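Local coordinates for protein PrgA (Enterococcus faecalis, PDB 6Z9K) that provides surface exclusion against unwanted conjugation as a cell-wall-anchored protein of the enterococcal surface, this chain being its CAP domain, at residues 76-84 with 195-203; 144-152 with 163-174. All blocks are in the same frame, centred on the assembly; numbering follows the deposited sequence.

After three helices and a short strand, the chain lays down helix 70-90. After the 110 residues that separate segments 76-84 and 195-203, it returns as strand 196-202 against that helix, closing the long loop of contact 1. Contact 2 closes a much shorter loop within this one: strand 144-148 and the turn after it meet helix 160-176 with only ten residues in between. Both contacts reach the same three-stranded antiparallel sheet, at its two outermost strands, with 211-217 in the middle. The helices also touch each other, I167 packing on L76 and T80, and Y79 OH bonding to Q164 O, so the two helices and the sheet pack together in the interior of the CAP domain.

Contact 1 of 2, residues 76-84 with 195-203; sequences LSVYTTELL and TALGVSLSG
V199 sits at the middle of the apolar patch, its two methyl branches parting between L76 and T80. CG2 drives tip to tip into T80, tight at 3.5 Å from T80 CB, while CG1 meets L76 CD2 at 3.9 Å as the two side chains cross at about a right angle. That same L76 CD2 also touches L201 CG, so one leucine methyl bridges two strand residues. Toward the other end, L197 CD1 packs on L84 CD2 at 3.7 Å, and L197 slides past T81 in the opposite direction, its CD2 3.3 Å from T81 OG1. The threonine hydroxyls are turned back onto their own helix: with OG1 beside the backbone N (chi1 -55°), T81 donates to S77 O, and T80 OG1 likewise to L76 O. Their polar atoms are thereby satisfied within an oily interface. At the polar edge S77 OG accepts from V199 N at 2.9 Å, the N-H pointing nearly straight at it (162°). S77 OG thus holds V199 N directly and V199 O through a water. Helix 76-84 packs on an outermost strand of the three-stranded antiparallel sheet, as in the alpha-beta-alpha core of CAP domains, their N-to-C directions 126° apart and axes within 7.0 Å. I167 of helix 160-176 covers L76 and T80, I103 of helix 100-112 packs on S77, and strand 211-217 pairs alongside 196-202 in the sheet.

Contact 2 of 2, residues 144-152 with 163-174; sequences ENLGGGYYE and LQESIRKMLVNM
Y150 comes down on S166 just beyond strand 144-148, which crosses helix 163-174 at 119° with the axes 9.6 Å apart. The tyrosine ring lies over the helix, with M170 CB over one face, 4.1 Å from the ring centroid and offset toward the rim. M170 SD is farther off on the same side, in a Met-aromatic contact. The phenol oxygen takes a nearly straight bond from N173 ND2 (3.0 Å, 170°), with the oxygen close to the amide plane although the ring is turned well out of it. With CG beside the backbone N (chi1 -80°), the Y150 ring lies along the helix from S166 to N173. Bent at chi3, M170 brings its sulfur to 3.8 Å from G147 CA, where the absence of a side chain on the glycine allows this close approach. M174 extends instead, its CE methyl 3.6 Å from L146 O and its flank against N145 CB; the N145 amide itself bonds to S188. At the other end L163 CD2 sits over a face of the Y151 ring, 4.2 Å from the centroid, while the Y151 hydroxyl bonds to K211 O. S166 OG lies 3.0 Å from Y150 O, but T162 O competes for its one proton. The contact thus combines methionine and aromatic packing with a directional amide-to-phenol bond that should limit movement of the Y150 ring. M174 also touches H185, and the magnesium site includes L146 and H185, which places this packing next to the metal.

Contact 1 of 2, residues 76-84 with 195-203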
loop_
_atom_site.group_PDB
_atom_site.type_symbol
_atom_site.label_atom_id
_atom_site.label_comp_id
_atom_site.label_asym_id
_atom_site.label_seq_id
_atom_site.Cartn_x
_atom_site.Cartn_y
_atom_site.Cartn_z
ATOM N N LEU A 76 -7.351 0.452 -7.780
ATOM C CA LEU A 76 -6.884 0.083 -6.432
ATOM C C LEU A 76 -5.387 0.354 -6.314
ATOM O O LEU A 76 -4.987 0.952 -5.310
ATOM C CB LEU A 76 -7.217 -1.374 -6.164
ATOM C CG LEU A 76 -7.096 -1.813 -4.712
ATOM C CD1 LEU A 76 -8.139 -1.122 -3.846
ATOM C CD2 LEU A 76 -7.125 -3.335 -4.585
ATOM N N SER A 77 -4.609 -0.035 -7.313
ATOM C CA SER A 77 -3.140 0.158 -7.291
ATOM C C SER A 77 -2.806 1.652 -7.438
ATOM O O SER A 77 -1.926 2.111 -6.705
ATOM C CB SER A 77 -2.471 -0.643 -8.370
ATOM O OG SER A 77 -2.416 -2.023 -8.004
ATOM N N VAL A 78 -3.513 2.350 -8.308
ATOM C CA VAL A 78 -3.204 3.779 -8.539
ATOM C C VAL A 78 -3.545 4.542 -7.265
ATOM O O VAL A 78 -2.767 5.438 -6.862
ATOM C CB VAL A 78 -3.917 4.354 -9.771
ATOM C CG1 VAL A 78 -3.785 5.860 -9.769
ATOM C CG2 VAL A 78 -3.405 3.754 -11.057
ATOM N N TYR A 79 -4.681 4.251 -6.619
ATOM C CA TYR A 79 -5.106 4.964 -5.389
ATOM C C TYR A 79 -4.015 4.879 -4.325
ATOM O O TYR A 79 -3.552 5.867 -3.735
ATOM C CB TYR A 79 -6.377 4.339 -4.847
ATOM C CG TYR A 79 -6.702 4.777 -3.454
ATOM C CD1 TYR A 79 -7.290 6.003 -3.192
ATOM C CD2 TYR A 79 -6.420 3.986 -2.377
ATOM C CE1 TYR A 79 -7.595 6.404 -1.904
ATOM C CE2 TYR A 79 -6.697 4.372 -1.081
ATOM C CZ TYR A 79 -7.279 5.598 -0.818
ATOM O OH TYR A 79 -7.607 5.967 0.466
ATOM N N THR A 80 -3.500 3.657 -4.163
ATOM C CA THR A 80 -2.517 3.349 -3.108
ATOM C C THR A 80 -1.162 3.973 -3.450
ATOM O O THR A 80 -0.535 4.591 -2.596
ATOM C CB THR A 80 -2.364 1.840 -2.965
ATOM O OG1 THR A 80 -3.650 1.223 -2.802
ATOM C CG2 THR A 80 -1.439 1.495 -1.818
ATOM N N THR A 81 -0.794 3.895 -4.712
ATOM C CA THR A 81 0.515 4.383 -5.180
ATOM C C THR A 81 0.514 5.903 -5.081
ATOM O O THR A 81 1.562 6.507 -4.765
ATOM C CB THR A 81 0.862 3.811 -6.552
ATOM O OG1 THR A 81 0.788 2.370 -6.504
ATOM C CG2 THR A 81 2.275 4.196 -6.913
ATOM N N GLU A 82 -0.596 6.548 -5.359
ATOM C CA GLU A 82 -0.663 8.032 -5.219
ATOM C C GLU A 82 -0.374 8.399 -3.776
ATOM O O GLU A 82 0.385 9.366 -3.530
ATOM C CB GLU A 82 -2.040 8.532 -5.626
ATOM C CG GLU A 82 -2.238 8.626 -7.138
ATOM C CD GLU A 82 -3.633 9.035 -7.553
ATOM O OE1 GLU A 82 -4.511 9.101 -6.682
ATOM O OE2 GLU A 82 -3.829 9.263 -8.764
ATOM N N LEU A 83 -1.022 7.719 -2.821
ATOM C CA LEU A 83 -0.792 8.088 -1.414
ATOM C C LEU A 83 0.679 7.876 -1.048
ATOM O O LEU A 83 1.272 8.764 -0.367
ATOM C CB LEU A 83 -1.666 7.242 -0.484
ATOM C CG LEU A 83 -3.157 7.464 -0.658
ATOM C CD1 LEU A 83 -3.942 6.598 0.358
ATOM C CD2 LEU A 83 -3.537 8.915 -0.545
ATOM N N LEU A 84 1.249 6.748 -1.411
ATOM C CA LEU A 84 2.632 6.449 -1.017
ATOM C C LEU A 84 3.614 7.371 -1.747
ATOM O O LEU A 84 4.590 7.819 -1.120
ATOM C CB LEU A 84 2.926 4.972 -1.251
ATOM C CG LEU A 84 4.289 4.519 -0.779
ATOM C CD1 LEU A 84 4.520 4.810 0.717
ATOM C CD2 LEU A 84 4.458 3.021 -1.060
ATOM N N THR A 195 10.583 1.139 -7.840
ATOM C CA THR A 195 10.042 1.784 -9.044
ATOM C C THR A 195 8.637 1.315 -9.354
ATOM O O THR A 195 8.066 1.892 -10.283
ATOM C CB THR A 195 10.948 1.503 -10.252
ATOM O OG1 THR A 195 10.953 0.120 -10.556
ATOM C CG2 THR A 195 12.330 2.055 -9.995
ATOM N N ALA A 196 8.066 0.323 -8.633
ATOM C CA ALA A 196 6.775 -0.240 -9.064
ATOM C C ALA A 196 5.993 -0.739 -7.860
ATOM O O ALA A 196 6.606 -1.136 -6.848
ATOM C CB ALA A 196 6.997 -1.371 -10.047
ATOM N N LEU A 197 4.684 -0.646 -7.950
ATOM C CA LEU A 197 3.786 -1.128 -6.874
ATOM C C LEU A 197 2.545 -1.736 -7.509
ATOM O O LEU A 197 2.026 -1.232 -8.493
ATOM C CB LEU A 197 3.452 0.044 -5.943
ATOM C CG LEU A 197 2.729 -0.347 -4.658
ATOM C CD1 LEU A 197 3.039 0.654 -3.569
ATOM C CD2 LEU A 197 1.228 -0.398 -4.849
ATOM N N GLY A 198 2.042 -2.789 -6.864
ATOM C CA GLY A 198 0.734 -3.375 -7.172
ATOM C C GLY A 198 0.038 -3.683 -5.855
ATOM O O GLY A 198 0.734 -4.142 -4.920
ATOM N N VAL A 199 -1.275 -3.553 -5.798
ATOM C CA VAL A 199 -2.079 -3.892 -4.589
ATOM C C VAL A 199 -3.049 -5.004 -4.928
ATOM O O VAL A 199 -3.787 -4.887 -5.894
ATOM C CB VAL A 199 -2.836 -2.660 -4.041
ATOM C CG1 VAL A 199 -3.621 -3.025 -2.789
ATOM C CG2 VAL A 199 -1.873 -1.506 -3.784
ATOM N N SER A 200 -3.069 -6.031 -4.111
ATOM C CA SER A 200 -4.080 -7.080 -4.276
ATOM C C SER A 200 -4.748 -7.362 -2.934
ATOM O O SER A 200 -4.346 -6.843 -1.887
ATOM C CB SER A 200 -3.440 -8.308 -4.837
ATOM O OG SER A 200 -2.331 -8.691 -4.026
ATOM N N LEU A 201 -5.742 -8.223 -3.010
ATOM C CA LEU A 201 -6.641 -8.545 -1.880
ATOM C C LEU A 201 -6.849 -10.064 -1.886
ATOM O O LEU A 201 -6.891 -10.650 -2.970
ATOM C CB LEU A 201 -8.008 -7.887 -2.099
ATOM C CG LEU A 201 -8.029 -6.378 -2.314
ATOM C CD1 LEU A 201 -9.451 -5.922 -2.675
ATOM C CD2 LEU A 201 -7.501 -5.657 -1.106
ATOM N N SER A 202 -6.989 -10.674 -0.722
ATOM C CA SER A 202 -7.300 -12.117 -0.679
ATOM C C SER A 202 -8.181 -12.399 0.537
ATOM O O SER A 202 -8.171 -11.615 1.515
ATOM C CB SER A 202 -6.054 -12.968 -0.700
ATOM O OG SER A 202 -5.272 -12.870 0.471
ATOM N N GLY A 203 -8.840 -13.550 0.462
ATOM C CA GLY A 203 -9.691 -13.949 1.576
ATOM C C GLY A 203 -10.802 -14.845 1.078
ATOM O O GLY A 203 -11.266 -14.635 -0.036
HETATM O O HOH W 1 -4.246 -3.953 -8.340
#

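Contact 2 of 2, residues 144-152 with 163-174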
loop_
_atom_site.group_PDB
_atom_site.type_symbol
_atom_site.label_atom_id
_atom_site.label_comp_id
_atom_site.label_asym_id
_atom_site.label_seq_id
_atom_site.Cartn_x
_atom_site.Cartn_y
_atom_site.Cartn_z
ATOM N N GLU A 144 6.466 -8.093 -0.198
ATOM C CA GLU A 144 5.120 -7.827 0.334
ATOM C C GLU A 144 5.121 -7.078 1.667
ATOM O O GLU A 144 5.858 -7.439 2.606
ATOM C CB GLU A 144 4.401 -9.180 0.476
ATOM C CG GLU A 144 3.038 -9.089 1.132
ATOM C CD GLU A 144 2.354 -10.446 1.186
ATOM O OE1 GLU A 144 2.581 -11.170 2.155
ATOM O OE2 GLU A 144 1.683 -10.744 0.184
ATOM N N ASN A 145 4.241 -6.085 1.774
ATOM C CA ASN A 145 3.750 -5.503 3.050
ATOM C C ASN A 145 2.279 -5.916 3.150
ATOM O O ASN A 145 1.504 -5.607 2.275
ATOM C CB ASN A 145 4.010 -3.999 3.082
ATOM C CG ASN A 145 5.484 -3.700 3.214
ATOM O OD1 ASN A 145 6.052 -3.837 4.308
ATOM N ND2 ASN A 145 6.123 -3.295 2.114
ATOM N N LEU A 146 1.938 -6.625 4.212
ATOM C CA LEU A 146 0.625 -7.271 4.328
ATOM C C LEU A 146 -0.179 -6.609 5.448
ATOM O O LEU A 146 0.326 -6.475 6.539
ATOM C CB LEU A 146 0.885 -8.757 4.618
ATOM C CG LEU A 146 -0.277 -9.711 4.698
ATOM C CD1 LEU A 146 -1.029 -9.778 3.383
ATOM C CD2 LEU A 146 0.250 -11.081 5.103
ATOM N N GLY A 147 -1.394 -6.226 5.138
ATOM C CA GLY A 147 -2.348 -5.714 6.131
ATOM C C GLY A 147 -3.469 -6.674 6.359
ATOM O O GLY A 147 -4.230 -6.889 5.454
ATOM N N GLY A 148 -3.601 -7.239 7.557
ATOM C CA GLY A 148 -4.679 -8.183 7.819
ATOM C C GLY A 148 -5.622 -7.641 8.866
ATOM O O GLY A 148 -5.127 -6.886 9.630
ATOM N N GLY A 149 -6.909 -7.847 8.661
ATOM C CA GLY A 149 -7.953 -7.538 9.653
ATOM C C GLY A 149 -8.374 -6.075 9.602
ATOM O O GLY A 149 -8.924 -5.575 10.611
ATOM N N TYR A 150 -8.186 -5.441 8.451
ATOM C CA TYR A 150 -8.576 -4.028 8.266
ATOM C C TYR A 150 -9.991 -3.947 7.702
ATOM O O TYR A 150 -10.562 -2.846 7.737
ATOM C CB TYR A 150 -7.609 -3.323 7.324
ATOM C CG TYR A 150 -6.346 -2.900 7.989
ATOM C CD1 TYR A 150 -5.251 -3.744 8.087
ATOM C CD2 TYR A 150 -6.206 -1.624 8.533
ATOM C CE1 TYR A 150 -4.105 -3.355 8.747
ATOM C CE2 TYR A 150 -5.056 -1.215 9.155
ATOM C CZ TYR A 150 -3.987 -2.069 9.265
ATOM O OH TYR A 150 -2.933 -1.547 9.946
ATOM N N TYR A 151 -10.543 -5.043 7.187
ATOM C CA TYR A 151 -11.893 -5.064 6.551
ATOM C C TYR A 151 -12.491 -6.484 6.622
ATOM O O TYR A 151 -11.840 -7.368 7.135
ATOM C CB TYR A 151 -11.847 -4.496 5.121
ATOM C CG TYR A 151 -11.179 -5.391 4.108
ATOM C CD1 TYR A 151 -9.801 -5.466 4.001
ATOM C CD2 TYR A 151 -11.909 -6.105 3.192
ATOM C CE1 TYR A 151 -9.163 -6.305 3.089
ATOM C CE2 TYR A 151 -11.299 -6.924 2.258
ATOM C CZ TYR A 151 -9.919 -7.028 2.188
ATOM O OH TYR A 151 -9.301 -7.861 1.278
ATOM N N GLU A 152 -13.760 -6.636 6.240
ATOM C CA GLU A 152 -14.510 -7.928 6.236
ATOM C C GLU A 152 -15.182 -8.121 4.877
ATOM O O GLU A 152 -15.582 -7.123 4.320
ATOM C CB GLU A 152 -15.596 -7.953 7.320
ATOM C CG GLU A 152 -15.058 -7.926 8.744
ATOM C CD GLU A 152 -14.656 -6.548 9.249
ATOM O OE1 GLU A 152 -13.495 -6.385 9.695
ATOM O OE2 GLU A 152 -15.496 -5.655 9.209
ATOM N N LEU A 163 -12.562 -0.192 1.188
ATOM C CA LEU A 163 -11.184 -0.536 0.760
ATOM C C LEU A 163 -10.286 0.704 0.804
ATOM O O LEU A 163 -9.140 0.587 1.261
ATOM C CB LEU A 163 -11.188 -1.125 -0.636
ATOM C CG LEU A 163 -11.874 -2.479 -0.784
ATOM C CD1 LEU A 163 -12.037 -2.831 -2.270
ATOM C CD2 LEU A 163 -11.103 -3.536 -0.002
ATOM N N GLN A 164 -10.737 1.881 0.352
ATOM C CA GLN A 164 -9.845 3.078 0.317
ATOM C C GLN A 164 -9.561 3.507 1.754
ATOM O O GLN A 164 -8.434 3.925 2.059
ATOM C CB GLN A 164 -10.457 4.224 -0.494
ATOM C CG GLN A 164 -10.496 3.909 -1.981
ATOM C CD GLN A 164 -10.909 5.059 -2.872
ATOM O OE1 GLN A 164 -11.314 6.123 -2.408
ATOM N NE2 GLN A 164 -10.604 4.899 -4.151
ATOM N N GLU A 165 -10.560 3.403 2.613
ATOM C CA GLU A 165 -10.415 3.770 4.046
ATOM C C GLU A 165 -9.389 2.831 4.677
ATOM O O GLU A 165 -8.503 3.316 5.405
ATOM C CB GLU A 165 -11.777 3.715 4.737
ATOM C CG GLU A 165 -11.807 4.123 6.217
ATOM C CD GLU A 165 -13.232 4.002 6.752
ATOM O OE1 GLU A 165 -13.864 2.924 6.481
ATOM O OE2 GLU A 165 -13.748 4.974 7.383
ATOM N N SER A 166 -9.513 1.533 4.442
ATOM C CA SER A 166 -8.624 0.514 5.046
ATOM C C SER A 166 -7.188 0.715 4.564
ATOM O O SER A 166 -6.245 0.562 5.340
ATOM C CB SER A 166 -9.150 -0.850 4.652
ATOM O OG SER A 166 -10.435 -1.098 5.249
ATOM N N ILE A 167 -7.028 0.955 3.276
ATOM C CA ILE A 167 -5.678 1.137 2.696
ATOM C C ILE A 167 -5.021 2.355 3.322
ATOM O O ILE A 167 -3.820 2.268 3.702
ATOM C CB ILE A 167 -5.722 1.168 1.162
ATOM C CG1 ILE A 167 -6.048 -0.219 0.613
ATOM C CG2 ILE A 167 -4.423 1.757 0.637
ATOM C CD1 ILE A 167 -6.422 -0.211 -0.826
ATOM N N ARG A 168 -5.731 3.467 3.448
ATOM C CA ARG A 168 -5.052 4.641 4.026
ATOM C C ARG A 168 -4.692 4.330 5.484
ATOM O O ARG A 168 -3.623 4.738 5.912
ATOM C CB ARG A 168 -5.928 5.880 3.914
ATOM C CG ARG A 168 -5.178 7.136 4.342
ATOM C CD ARG A 168 -6.138 8.323 4.364
ATOM N NE ARG A 168 -5.459 9.582 4.648
ATOM C CZ ARG A 168 -5.235 10.100 5.849
ATOM N NH1 ARG A 168 -5.643 9.515 6.938
ATOM N NH2 ARG A 168 -4.620 11.268 5.963
ATOM N N LYS A 169 -5.556 3.692 6.254
ATOM C CA LYS A 169 -5.319 3.381 7.685
ATOM C C LYS A 169 -4.101 2.465 7.759
ATOM O O LYS A 169 -3.245 2.655 8.623
ATOM C CB LYS A 169 -6.549 2.719 8.330
ATOM C CG LYS A 169 -6.400 2.562 9.834
ATOM C CD LYS A 169 -7.682 2.102 10.467
ATOM C CE LYS A 169 -7.459 1.504 11.843
ATOM N NZ LYS A 169 -8.651 0.717 12.301
ATOM N N MET A 170 -4.037 1.470 6.876
ATOM C CA MET A 170 -2.869 0.561 6.809
ATOM C C MET A 170 -1.582 1.338 6.547
ATOM O O MET A 170 -0.586 1.115 7.253
ATOM C CB MET A 170 -3.100 -0.511 5.732
ATOM C CG MET A 170 -1.925 -1.406 5.538
ATOM S SD MET A 170 -2.208 -2.482 4.118
ATOM C CE MET A 170 -3.878 -2.015 3.719
ATOM N N LEU A 171 -1.569 2.261 5.595
ATOM C CA LEU A 171 -0.331 3.029 5.335
ATOM C C LEU A 171 0.013 3.880 6.547
ATOM O O LEU A 171 1.188 3.976 6.863
ATOM C CB LEU A 171 -0.511 3.896 4.079
ATOM C CG LEU A 171 -0.613 3.131 2.755
ATOM C CD1 LEU A 171 -0.982 4.066 1.609
ATOM C CD2 LEU A 171 0.669 2.366 2.467
ATOM N N VAL A 172 -0.974 4.515 7.171
ATOM C CA VAL A 172 -0.736 5.394 8.354
ATOM C C VAL A 172 -0.087 4.537 9.428
ATOM O O VAL A 172 0.873 4.988 10.067
ATOM C CB VAL A 172 -2.034 6.066 8.808
ATOM C CG1 VAL A 172 -1.978 6.641 10.184
ATOM C CG2 VAL A 172 -2.477 7.110 7.792
ATOM N N ASN A 173 -0.614 3.348 9.630
ATOM C CA ASN A 173 -0.120 2.468 10.712
ATOM C C ASN A 173 1.286 1.977 10.397
ATOM O O ASN A 173 2.085 1.861 11.377
ATOM C CB ASN A 173 -1.097 1.313 10.946
ATOM C CG ASN A 173 -2.316 1.738 11.733
ATOM O OD1 ASN A 173 -2.370 2.827 12.323
ATOM N ND2 ASN A 173 -3.302 0.841 11.729
ATOM N N MET A 174 1.600 1.733 9.143
ATOM C CA MET A 174 2.927 1.257 8.765
ATOM C C MET A 174 3.938 2.405 8.821
ATOM O O MET A 174 5.062 2.159 9.209
ATOM C CB MET A 174 2.910 0.618 7.392
ATOM C CG MET A 174 2.211 -0.730 7.430
ATOM S SD MET A 174 2.134 -1.469 5.767
ATOM C CE MET A 174 1.558 -3.105 6.207
#